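Local coordinates for major royal jelly protein 1 (Apis mellifera, PDB 5YYL) that serves as the most abundant protein of royal jelly, probably feeding developing larvae with essential amino acids, and binds sterol, at residues T79-N84 and Q386-N391; N144-M149 and K182-S187. One frame throughout, in Å; residues are numbered along the deposited sequence.

Contact 1: T79-N84 and Q386-N391; sequences TMLRYN and QKMVNN. With NAG (2-acetamido-2-deoxy-beta-D-glucopyranose), chain E.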
ATOM      1  N   THR A  79      28.100  25.913  -9.670  1.00 25.09           N
ATOM      2  CA  THR A  79      28.708  27.238  -9.514  1.00 24.02           C
ATOM      3  C   THR A  79      29.476  27.604 -10.761  1.00 24.53           C
ATOM      4  O   THR A  79      30.133  26.759 -11.358  1.00 22.11           O
ATOM      5  CB  THR A  79      29.638  27.376  -8.304  1.00 22.51           C
ATOM      6  OG1 THR A  79      30.875  26.701  -8.556  1.00 21.87           O
ATOM      7  CG2 THR A  79      28.995  26.864  -7.063  1.00 22.42           C
ATOM      8  N   MET A  80      29.382  28.872 -11.141  1.00 27.71           N
ATOM      9  CA  MET A  80      30.004  29.344 -12.363  1.00 31.25           C
ATOM     10  C   MET A  80      31.104  30.365 -12.042  1.00 34.06           C
ATOM     11  O   MET A  80      30.919  31.277 -11.196  1.00 31.18           O
ATOM     12  CB  MET A  80      28.956  29.946 -13.291  1.00 32.06           C
ATOM     13  CG  MET A  80      29.235  29.685 -14.765  1.00 33.52           C
ATOM     14  SD  MET A  80      28.925  28.011 -15.379  1.00 37.48           S
ATOM     15  CE  MET A  80      27.488  27.536 -14.415  1.00 34.68           C
ATOM     16  N   LEU A  81      32.252  30.173 -12.702  1.00 36.20           N
ATOM     17  CA  LEU A  81      33.357  31.130 -12.637  1.00 36.92           C
ATOM     18  C   LEU A  81      32.866  32.428 -13.249  1.00 38.39           C
ATOM     19  O   LEU A  81      32.400  32.435 -14.396  1.00 37.08           O
ATOM     20  CB  LEU A  81      34.578  30.648 -13.428  1.00 35.55           C
ATOM     21  CG  LEU A  81      35.369  29.461 -12.881  1.00 33.86           C
ATOM     22  CD1 LEU A  81      36.479  29.080 -13.837  1.00 32.85           C
ATOM     23  CD2 LEU A  81      35.896  29.780 -11.498  1.00 34.30           C
ATOM     24  N   ARG A  82      32.977  33.512 -12.486  1.00 39.58           N
ATOM     25  CA  ARG A  82      32.431  34.810 -12.899  1.00 39.96           C
ATOM     26  C   ARG A  82      33.341  35.513 -13.885  1.00 38.92           C
ATOM     27  O   ARG A  82      34.145  36.350 -13.517  1.00 38.57           O
ATOM     28  CB  ARG A  82      32.170  35.706 -11.690  1.00 39.50           C
ATOM     29  CG  ARG A  82      31.491  37.015 -12.032  1.00 39.64           C
ATOM     30  CD  ARG A  82      29.992  36.851 -12.310  1.00 38.29           C
ATOM     31  NE  ARG A  82      29.283  36.808 -11.038  1.00 35.86           N
ATOM     32  CZ  ARG A  82      27.988  37.038 -10.854  1.00 35.43           C
ATOM     33  NH1 ARG A  82      27.179  37.320 -11.881  1.00 34.91           N
ATOM     34  NH2 ARG A  82      27.493  36.966  -9.611  1.00 35.48           N
ATOM     35  N   TYR A  83      33.202  35.142 -15.144  1.00 41.51           N
ATOM     36  CA  TYR A  83      33.768  35.907 -16.235  1.00 46.05           C
ATOM     37  C   TYR A  83      32.774  37.002 -16.665  1.00 47.99           C
ATOM     38  O   TYR A  83      31.724  37.181 -16.040  1.00 44.82           O
ATOM     39  CB  TYR A  83      34.180  34.994 -17.395  1.00 47.78           C
ATOM     40  CG  TYR A  83      35.495  34.283 -17.170  1.00 50.19           C
ATOM     41  CD1 TYR A  83      36.578  34.512 -18.008  1.00 52.46           C
ATOM     42  CD2 TYR A  83      35.663  33.381 -16.113  1.00 52.05           C
ATOM     43  CE1 TYR A  83      37.788  33.865 -17.813  1.00 54.86           C
ATOM     44  CE2 TYR A  83      36.876  32.734 -15.909  1.00 53.37           C
ATOM     45  CZ  TYR A  83      37.935  32.979 -16.767  1.00 53.59           C
ATOM     46  OH  TYR A  83      39.149  32.357 -16.593  1.00 53.52           O
ATOM     47  N   ASN A  84      33.154  37.774 -17.682  1.00 53.12           N
ATOM     48  CA  ASN A  84      32.243  38.695 -18.369  1.00 53.15           C
ATOM     49  C   ASN A  84      31.212  37.855 -19.135  1.00 50.98           C
ATOM     50  O   ASN A  84      31.577  36.997 -19.956  1.00 43.70           O
ATOM     51  CB  ASN A  84      32.999  39.656 -19.309  1.00 55.60           C
ATOM     52  CG  ASN A  84      33.983  38.938 -20.241  1.00 62.27           C
ATOM     53  OD1 ASN A  84      35.017  38.415 -19.792  1.00 64.95           O
ATOM     54  ND2 ASN A  84      33.665  38.907 -21.544  1.00 61.93           N
ATOM     55  N   GLN A 386      40.936  22.053 -20.191  1.00 64.51           N
ATOM     56  CA  GLN A 386      41.883  22.154 -21.300  1.00 64.94           C
ATOM     57  C   GLN A 386      41.368  23.035 -22.456  1.00 62.99           C
ATOM     58  O   GLN A 386      42.154  23.772 -23.064  1.00 60.50           O
ATOM     59  CB  GLN A 386      42.352  20.781 -21.784  1.00 66.51           C
ATOM     60  CG  GLN A 386      41.490  20.089 -22.819  1.00 67.66           C
ATOM     61  CD  GLN A 386      40.129  19.739 -22.306  1.00 67.65           C
ATOM     62  OE1 GLN A 386      39.887  19.701 -21.105  1.00 66.50           O
ATOM     63  NE2 GLN A 386      39.229  19.465 -23.219  1.00 70.38           N
ATOM     64  N   LYS A 387      40.066  22.983 -22.728  1.00 60.44           N
ATOM     65  CA  LYS A 387      39.460  23.841 -23.758  1.00 62.50           C
ATOM     66  C   LYS A 387      39.171  25.288 -23.296  1.00 66.11           C
ATOM     67  O   LYS A 387      39.073  26.179 -24.143  1.00 75.56           O
ATOM     68  CB  LYS A 387      38.179  23.197 -24.330  1.00 61.51           C
ATOM     69  CG  LYS A 387      38.412  21.864 -25.057  1.00 60.36           C
ATOM     70  CD  LYS A 387      38.536  21.982 -26.573  1.00 56.49           C
ATOM     71  N   MET A 388      39.021  25.531 -21.987  1.00 68.66           N
ATOM     72  CA  MET A 388      38.903  26.915 -21.471  1.00 72.97           C
ATOM     73  C   MET A 388      40.219  27.680 -21.639  1.00 79.96           C
ATOM     74  O   MET A 388      40.204  28.824 -22.092  1.00 81.30           O
ATOM     75  CB  MET A 388      38.494  26.955 -19.991  1.00 71.02           C
ATOM     76  CG  MET A 388      38.318  28.372 -19.430  1.00 70.23           C
ATOM     77  SD  MET A 388      38.167  28.574 -17.649  1.00 72.74           S
ATOM     78  CE  MET A 388      39.290  27.333 -17.004  1.00 71.58           C
ATOM     79  N   VAL A 389      41.328  27.047 -21.239  1.00 83.72           N
ATOM     80  CA  VAL A 389      42.661  27.659 -21.281  1.00 88.60           C
ATOM     81  C   VAL A 389      42.944  28.309 -22.635  1.00 92.92           C
ATOM     82  O   VAL A 389      43.253  29.503 -22.704  1.00 92.06           O
ATOM     83  N   ASN A 390      42.776  27.521 -23.700  1.00 94.70           N
ATOM     84  CA  ASN A 390      43.015  27.965 -25.080  1.00 95.49           C
ATOM     85  C   ASN A 390      41.843  28.717 -25.760  1.00 96.74           C
ATOM     86  O   ASN A 390      41.959  29.079 -26.935  1.00 97.70           O
ATOM     87  CB  ASN A 390      43.418  26.758 -25.936  1.00 93.29           C
ATOM     88  N   ASN A 391      40.739  28.951 -25.034  1.00 97.52           N
ATOM     89  CA  ASN A 391      39.540  29.644 -25.550  1.00 98.79           C
ATOM     90  C   ASN A 391      39.108  29.097 -26.918  1.00 97.31           C
ATOM     91  O   ASN A 391      38.955  29.843 -27.891  1.00 95.52           O
ATOM     92  CB  ASN A 391      39.773  31.161 -25.603  1.00 99.85           C
TER
HETATM   93  C1  NAG E   1      37.559  40.182 -18.355  1.00 80.39           C
HETATM   94  C2  NAG E   1      37.909  41.620 -17.932  1.00 84.23           C
HETATM   95  C3  NAG E   1      37.280  42.625 -18.909  1.00 87.08           C
HETATM   96  C4  NAG E   1      37.624  42.352 -20.374  1.00 87.31           C
HETATM   97  C5  NAG E   1      37.335  40.867 -20.663  1.00 86.91           C
HETATM   98  C6  NAG E   1      37.771  40.352 -22.032  1.00 86.08           C
HETATM   99  C7  NAG E   1      38.201  42.665 -15.701  1.00 82.43           C
HETATM  100  C8  NAG E   1      37.568  42.960 -14.370  1.00 81.91           C
HETATM  101  N2  NAG E   1      37.459  41.973 -16.585  1.00 82.50           N
HETATM  102  O3  NAG E   1      37.688  43.958 -18.586  1.00 89.85           O
HETATM  103  O4  NAG E   1      36.811  43.265 -21.147  1.00 86.62           O
HETATM  104  O5  NAG E   1      38.001  40.035 -19.706  1.00 84.77           O
HETATM  105  O6  NAG E   1      39.151  40.647 -22.260  1.00 88.45           O
HETATM  106  O7  NAG E   1      39.337  43.045 -15.927  1.00 80.41           O
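M388 carries one whole side of this contact: SD reaches across from the short helix 385-389 and meets L81 at the end region of strand 75-81 and Y83 just beyond it. Against L81 the approach is purely apolar, CD1 lying 4.2 Å from M388 SD, the two side chains crossing at about a right angle. Against Y83 the sulfur comes to the phenol end, 4.0 Å from Y83 OH. This oblique Met-aromatic contact puts M388 SD 5.3 Å from the ring centroid of Y83 and 45° off the ring normal. The methionine extends with CG opposite the backbone N (chi1 -178°), and the bend at chi3 curls CE back toward CB, with SD facing L81 and Y83.

In the next shell, backbone geometry sets L81 and Y83 side by side. R82 is the centre of an inverse gamma turn, closed by Y83 N donating to L81 O at 2.9 Å, which lets both flanking side chains project toward the helix while the guanidinium of R82 bonds to the carbonyls of A113, I121, V122 and V86. Y83 is further placed by an edge-to-face contact with Y65, which M388 also touches. On the other side the helix finishes in a Schellman motif, N391 N bonding to M388 O at 3.0 Å.

Only 86 Å² is buried and no hydrogen bond crosses. Between the two segments the join rests on dispersion and the sulfur-ring contact, Y65 of the same four-stranded antiparallel sheet adding to the seat of M388, and it probably depends less on exact angles than a hydrogen bond would.

Contact 2: N144-M149 and K182-S187; sequences NNTQPM and KGRLSS. With NAG (2-acetamido-2-deoxy-beta-D-glucopyranose), chain E.
N145 ND2 lies over one face of the R184 guanidinium, while the rest of the amide sits beside R184 CD; the two planes are only 18° apart although the side chains themselves cross at about a right angle. The amide nitrogen hovers 3.3 Å above the guanidinium plane, displaced toward its rim, and N145 ND2 is 3.5 Å from R184 CZ. Its 3.4 Å approach to R184 NE brings two donors together and is no hydrogen bond; these are two flat polar groups lying nearly parallel, with the amide nitrogen above the guanidinium rim.

The directed bond comes instead from the backbone of the same asparagine. R184 NH1 donates to N145 O at 3.0 Å, arriving nearly along the C=O axis, although the N-H...O angle of 141° and the 26° tilt of the acceptor from the guanidinium plane show a bent bond. T146 adds a methyl at the guanidinium edge, its CG2 4.2 Å from R184 NH1. The arginine chain runs out extended toward the loop and then turns at chi3.

Beyond these partners, R184 NE forms a salt bridge with E208, and NH2 has a long, weak ion pair with D251, so E208 and the N145 carbonyl are the firmer partners and D251 a distant one. One residue before N145, N144 carries the N-linked glycan, its ND2 joined to NAG C1.

One backbone carbonyl thus ties the glycosylated loop between strands 134-139 and 153-158 to the segment leading into strand 185-192. With the E208 carboxylate at NE and the N145 carbonyl at NH1, the arginine's positive charge is probably stabilised at this surface.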
ATOM      1  N   ASN A 144      37.048  37.100 -14.070  1.00 47.63           N
ATOM      2  CA  ASN A 144      37.908  36.407 -15.049  1.00 49.89           C
ATOM      3  C   ASN A 144      38.947  35.484 -14.386  1.00 46.85           C
ATOM      4  O   ASN A 144      40.002  35.215 -14.957  1.00 44.13           O
ATOM      5  CB  ASN A 144      38.631  37.402 -15.977  1.00 56.09           C
ATOM      6  CG  ASN A 144      37.696  38.413 -16.633  1.00 61.94           C
ATOM      7  OD1 ASN A 144      36.535  38.540 -16.261  1.00 64.96           O
ATOM      8  ND2 ASN A 144      38.228  39.154 -17.591  1.00 70.31           N
ATOM      9  N   ASN A 145      38.622  34.998 -13.183  1.00 47.54           N
ATOM     10  CA  ASN A 145      39.511  34.170 -12.345  1.00 46.71           C
ATOM     11  C   ASN A 145      40.865  34.818 -11.961  1.00 47.58           C
ATOM     12  O   ASN A 145      41.812  34.099 -11.609  1.00 44.17           O
ATOM     13  CB  ASN A 145      39.724  32.787 -13.021  1.00 45.00           C
ATOM     14  CG  ASN A 145      39.813  31.630 -12.024  1.00 43.38           C
ATOM     15  OD1 ASN A 145      39.065  31.550 -11.040  1.00 38.58           O
ATOM     16  ND2 ASN A 145      40.724  30.711 -12.299  1.00 45.69           N
ATOM     17  N   THR A 146      40.957  36.157 -12.016  1.00 50.42           N
ATOM     18  CA  THR A 146      42.225  36.888 -11.762  1.00 48.75           C
ATOM     19  C   THR A 146      42.023  38.239 -11.047  1.00 50.17           C
ATOM     20  O   THR A 146      42.511  38.418  -9.930  1.00 51.95           O
ATOM     21  CB  THR A 146      43.042  37.119 -13.055  1.00 46.29           C
ATOM     22  OG1 THR A 146      42.218  37.745 -14.043  1.00 49.37           O
ATOM     23  CG2 THR A 146      43.573  35.808 -13.617  1.00 44.52           C
ATOM     24  N   GLN A 147      41.320  39.181 -11.679  1.00 51.66           N
ATOM     25  CA  GLN A 147      41.178  40.554 -11.142  1.00 53.19           C
ATOM     26  C   GLN A 147      40.246  40.610  -9.910  1.00 51.99           C
ATOM     27  O   GLN A 147      39.051  40.414 -10.049  1.00 49.02           O
ATOM     28  CB  GLN A 147      40.663  41.506 -12.234  1.00 53.23           C
ATOM     29  N   PRO A 148      40.791  40.908  -8.708  1.00 53.46           N
ATOM     30  CA  PRO A 148      39.974  40.844  -7.483  1.00 54.31           C
ATOM     31  C   PRO A 148      39.037  42.039  -7.250  1.00 52.80           C
ATOM     32  O   PRO A 148      39.312  42.884  -6.405  1.00 50.62           O
ATOM     33  CB  PRO A 148      41.041  40.736  -6.372  1.00 53.91           C
ATOM     34  CG  PRO A 148      42.213  41.471  -6.907  1.00 52.19           C
ATOM     35  CD  PRO A 148      42.187  41.291  -8.401  1.00 52.94           C
ATOM     36  N   MET A 149      37.919  42.068  -7.969  1.00 56.31           N
ATOM     37  CA  MET A 149      36.959  43.182  -7.914  1.00 59.31           C
ATOM     38  C   MET A 149      36.433  43.474  -6.505  1.00 60.63           C
ATOM     39  O   MET A 149      36.242  44.638  -6.147  1.00 63.54           O
ATOM     40  CB  MET A 149      35.782  42.934  -8.864  1.00 61.69           C
ATOM     41  CG  MET A 149      35.109  44.212  -9.334  1.00 66.05           C
ATOM     42  SD  MET A 149      33.417  43.926  -9.886  1.00 75.75           S
ATOM     43  CE  MET A 149      33.588  44.007 -11.679  1.00 70.92           C
ATOM     44  N   LYS A 182      49.742  37.813  -4.201  1.00 45.18           N
ATOM     45  CA  LYS A 182      48.865  37.027  -5.066  1.00 44.53           C
ATOM     46  C   LYS A 182      47.900  36.182  -4.236  1.00 43.57           C
ATOM     47  O   LYS A 182      48.193  35.816  -3.102  1.00 40.48           O
ATOM     48  CB  LYS A 182      49.699  36.133  -5.986  1.00 45.25           C
ATOM     49  CG  LYS A 182      50.597  36.895  -6.957  1.00 44.73           C
ATOM     50  N   GLY A 183      46.725  35.918  -4.806  1.00 42.43           N
ATOM     51  CA  GLY A 183      45.734  35.049  -4.175  1.00 41.25           C
ATOM     52  C   GLY A 183      44.642  34.533  -5.103  1.00 40.82           C
ATOM     53  O   GLY A 183      44.080  35.299  -5.919  1.00 41.71           O
ATOM     54  N   ARG A 184      44.345  33.234  -4.984  1.00 37.30           N
ATOM     55  CA  ARG A 184      43.167  32.630  -5.622  1.00 35.92           C
ATOM     56  C   ARG A 184      42.618  31.464  -4.805  1.00 33.69           C
ATOM     57  O   ARG A 184      43.101  30.343  -4.914  1.00 32.26           O
ATOM     58  CB  ARG A 184      43.477  32.183  -7.049  1.00 35.67           C
ATOM     59  CG  ARG A 184      42.240  31.699  -7.796  1.00 35.71           C
ATOM     60  CD  ARG A 184      42.367  31.845  -9.294  1.00 36.57           C
ATOM     61  NE  ARG A 184      43.155  30.778  -9.909  1.00 38.96           N
ATOM     62  CZ  ARG A 184      43.926  30.914 -10.991  1.00 43.96           C
ATOM     63  NH1 ARG A 184      44.060  32.095 -11.609  1.00 46.03           N
ATOM     64  NH2 ARG A 184      44.586  29.847 -11.449  1.00 46.86           N
ATOM     65  N   LEU A 185      41.567  31.743  -4.035  1.00 32.77           N
ATOM     66  CA  LEU A 185      40.940  30.762  -3.157  1.00 31.86           C
ATOM     67  C   LEU A 185      40.117  29.749  -3.978  1.00 31.62           C
ATOM     68  O   LEU A 185      39.030  30.063  -4.477  1.00 35.04           O
ATOM     69  CB  LEU A 185      40.080  31.501  -2.116  1.00 31.27           C
ATOM     70  CG  LEU A 185      40.799  32.629  -1.333  1.00 30.95           C
ATOM     71  CD1 LEU A 185      40.020  33.081  -0.115  1.00 30.45           C
ATOM     72  CD2 LEU A 185      42.194  32.214  -0.893  1.00 31.81           C
ATOM     73  N   SER A 186      40.651  28.542  -4.126  1.00 29.54           N
ATOM     74  CA  SER A 186      40.205  27.564  -5.138  1.00 28.96           C
ATOM     75  C   SER A 186      39.735  26.190  -4.615  1.00 28.83           C
ATOM     76  O   SER A 186      39.569  25.266  -5.406  1.00 31.96           O
ATOM     77  CB  SER A 186      41.416  27.298  -6.026  1.00 29.36           C
ATOM     78  OG  SER A 186      42.457  26.612  -5.282  1.00 29.18           O
ATOM     79  N   SER A 187      39.607  26.037  -3.298  1.00 27.09           N
ATOM     80  CA  SER A 187      39.306  24.735  -2.688  1.00 27.80           C
ATOM     81  C   SER A 187      38.762  24.928  -1.274  1.00 28.05           C
ATOM     82  O   SER A 187      39.128  25.879  -0.585  1.00 27.75           O
ATOM     83  CB  SER A 187      40.554  23.834  -2.665  1.00 27.52           C
ATOM     84  OG  SER A 187      40.215  22.478  -2.935  1.00 28.17           O
TER
HETATM   85  C1  NAG E   1      37.559  40.182 -18.355  1.00 80.39           C
HETATM   86  C2  NAG E   1      37.909  41.620 -17.932  1.00 84.23           C
HETATM   87  C3  NAG E   1      37.280  42.625 -18.909  1.00 87.08           C
HETATM   88  C4  NAG E   1      37.624  42.352 -20.374  1.00 87.31           C
HETATM   89  C5  NAG E   1      37.335  40.867 -20.663  1.00 86.91           C
HETATM   90  C6  NAG E   1      37.771  40.352 -22.032  1.00 86.08           C
HETATM   91  C7  NAG E   1      38.201  42.665 -15.701  1.00 82.43           C
HETATM   92  C8  NAG E   1      37.568  42.960 -14.370  1.00 81.91           C
HETATM   93  N2  NAG E   1      37.459  41.973 -16.585  1.00 82.50           N
HETATM   94  O3  NAG E   1      37.688  43.958 -18.586  1.00 89.85           O
HETATM   95  O4  NAG E   1      36.811  43.265 -21.147  1.00 86.62           O
HETATM   96  O5  NAG E   1      38.001  40.035 -19.706  1.00 84.77           O
HETATM   97  O6  NAG E   1      39.151  40.647 -22.260  1.00 88.45           O
HETATM   98  O7  NAG E   1      39.337  43.045 -15.927  1.00 80.41           O

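The two contacts lie with centres about 13 Å apart, on the same side of the chain's centre, and meet directly: R82 O and N144 N are 3.0 Å apart, a probable hydrogen bond, while Y83 and L81 pack on N145. In sequence, 79-84 comes first, then 144-149 and 182-187, and finally 386-391, so contact 2 falls wholly between the halves of contact 1. Three four-stranded antiparallel sheets follow in sequence, consistent with the family's beta-propeller clan; 75-81 belongs to the first, the 144-149 loop to the second and 185-192 to the third, so the middle loop touches both neighbours. The NAG attached at N144 also lies beside N84, placing this junction at a glycosylated surface.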